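PDB 3PLC: beta-cardiotoxin OH-27, which probably acts on the heart as a cardiotoxin of the three-finger family in king cobra venom. Local coordinates for residues D42-S47 and V51-C56. Sequence-based numbering, arbitrary orientation.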
loop_
_atom_site.group_PDB
_atom_site.type_symbol
_atom_site.label_atom_id
_atom_site.label_comp_id
_atom_site.label_asym_id
_atom_site.label_seq_id
_atom_site.Cartn_x
_atom_site.Cartn_y
_atom_site.Cartn_z
ATOM N N ASP A 42 3.049 -3.730 7.002
ATOM C CA ASP A 42 3.899 -3.551 8.194
ATOM C C ASP A 42 5.355 -3.277 7.835
ATOM O O ASP A 42 5.962 -2.330 8.353
ATOM C CB ASP A 42 3.790 -4.752 9.172
ATOM C CG ASP A 42 3.890 -6.131 8.475
ATOM O OD1 ASP A 42 3.487 -7.142 9.110
ATOM O OD2 ASP A 42 4.380 -6.215 7.320
ATOM N N ILE A 43 5.914 -4.126 6.978
ATOM C CA ILE A 43 7.263 -3.947 6.454
ATOM C C ILE A 43 7.208 -3.817 4.922
ATOM O O ILE A 43 6.370 -4.433 4.264
ATOM C CB ILE A 43 8.209 -5.093 6.904
ATOM C CG1 ILE A 43 8.260 -5.151 8.438
ATOM C CG2 ILE A 43 9.616 -4.898 6.328
ATOM C CD1 ILE A 43 8.093 -6.535 9.001
ATOM N N CYS A 44 8.082 -2.983 4.370
ATOM C CA CYS A 44 8.091 -2.704 2.946
ATOM C C CYS A 44 8.766 -3.845 2.171
ATOM O O CYS A 44 9.979 -4.035 2.261
ATOM C CB CYS A 44 8.763 -1.353 2.670
ATOM S SG CYS A 44 8.936 -0.926 0.908
ATOM N N PRO A 45 7.975 -4.621 1.416
ATOM C CA PRO A 45 8.552 -5.756 0.688
ATOM C C PRO A 45 9.564 -5.316 -0.361
ATOM O O PRO A 45 9.400 -4.279 -0.989
ATOM C CB PRO A 45 7.335 -6.401 0.027
ATOM C CG PRO A 45 6.168 -5.943 0.871
ATOM C CD PRO A 45 6.519 -4.538 1.229
ATOM N N LYS A 46 10.618 -6.103 -0.519
ATOM C CA LYS A 46 11.659 -5.831 -1.501
ATOM C C LYS A 46 11.057 -5.790 -2.908
ATOM O O LYS A 46 10.203 -6.604 -3.250
ATOM C CB LYS A 46 12.745 -6.916 -1.401
ATOM C CG LYS A 46 14.046 -6.617 -2.152
ATOM C CD LYS A 46 15.280 -7.228 -1.459
ATOM C CE LYS A 46 15.884 -6.279 -0.404
ATOM N NZ LYS A 46 15.023 -6.074 0.806
ATOM N N SER A 47 11.490 -4.822 -3.709
ATOM C CA SER A 47 11.149 -4.775 -5.131
ATOM C C SER A 47 11.847 -5.911 -5.886
ATOM O O SER A 47 12.825 -6.484 -5.394
ATOM C CB SER A 47 11.546 -3.424 -5.723
ATOM O OG SER A 47 11.039 -2.374 -4.919
ATOM N N VAL A 51 8.060 -7.024 -10.368
ATOM C CA VAL A 51 7.129 -6.401 -9.438
ATOM C C VAL A 51 7.785 -5.192 -8.769
ATOM O O VAL A 51 8.835 -5.322 -8.119
ATOM C CB VAL A 51 6.643 -7.386 -8.322
ATOM C CG1 VAL A 51 5.943 -6.629 -7.188
ATOM C CG2 VAL A 51 5.723 -8.465 -8.884
ATOM N N GLU A 52 7.160 -4.025 -8.924
ATOM C CA GLU A 52 7.661 -2.805 -8.294
ATOM C C GLU A 52 6.880 -2.414 -7.054
ATOM O O GLU A 52 5.650 -2.336 -7.087
ATOM C CB GLU A 52 7.658 -1.638 -9.263
ATOM C CG GLU A 52 8.362 -0.406 -8.722
ATOM C CD GLU A 52 8.233 0.772 -9.654
ATOM O OE1 GLU A 52 7.133 1.373 -9.695
ATOM O OE2 GLU A 52 9.232 1.087 -10.347
ATOM N N VAL A 53 7.617 -2.135 -5.981
ATOM C CA VAL A 53 7.033 -1.773 -4.685
ATOM C C VAL A 53 7.243 -0.300 -4.355
ATOM O O VAL A 53 8.383 0.136 -4.192
ATOM C CB VAL A 53 7.640 -2.623 -3.534
ATOM C CG1 VAL A 53 6.905 -2.347 -2.228
ATOM C CG2 VAL A 53 7.592 -4.119 -3.853
ATOM N N LEU A 54 6.153 0.461 -4.271
ATOM C CA LEU A 54 6.180 1.776 -3.637
ATOM C C LEU A 54 5.627 1.670 -2.225
ATOM O O LEU A 54 4.568 1.066 -2.020
ATOM C CB LEU A 54 5.396 2.816 -4.456
ATOM C CG LEU A 54 5.316 4.276 -3.931
ATOM C CD1 LEU A 54 5.707 5.308 -4.999
ATOM C CD2 LEU A 54 3.919 4.602 -3.369
ATOM N N CYS A 55 6.360 2.221 -1.255
ATOM C CA CYS A 55 5.962 2.178 0.164
ATOM C C CYS A 55 6.125 3.548 0.729
ATOM O O CYS A 55 7.161 4.188 0.518
ATOM C CB CYS A 55 6.817 1.226 1.018
ATOM S SG CYS A 55 7.068 -0.351 0.318
ATOM N N CYS A 56 5.101 3.966 1.473
ATOM C CA CYS A 56 5.038 5.289 2.044
ATOM C C CYS A 56 4.375 5.149 3.397
ATOM O O CYS A 56 3.804 4.103 3.687
ATOM C CB CYS A 56 4.274 6.207 1.102
ATOM S SG CYS A 56 2.675 5.588 0.500
#
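C44 is joined covalently to C55, the two SG atoms lying 2.0 Å apart with a C–S–S–C torsion of 74°. SG of C44 stands anti to the backbone N (chi1 176°), a setting that carries it across to the strand, where it also lies 4.0 Å from CG1 of V53. P45 follows, its ring crossing the V53 side chain at about a right angle, with CD 4.1 Å from CG1. The carbonyl O of P45 faces the fork of the valine, 3.4 Å from V53 CG1 and equally 3.4 Å from V53 CG2. At K46 the backbone makes the contact: its O packs 3.7 Å from CG2 of V53. S47 closes the row with OG 3.7 Å from CB of V53. No hydrogen bond spans the two segments; the contact between them consists of the disulfide and packing around V53, at the protein surface. Residues 42–47 belong to the irregular limb that leaves strand 37–41 and returns as strand 53–56, the third finger of this three-finger toxin. Strand 53–56 is an outer strand of the three-stranded sheet and pairs with the central strand 21–25, where V23 and M25 touch V53 and M25 also meets P45.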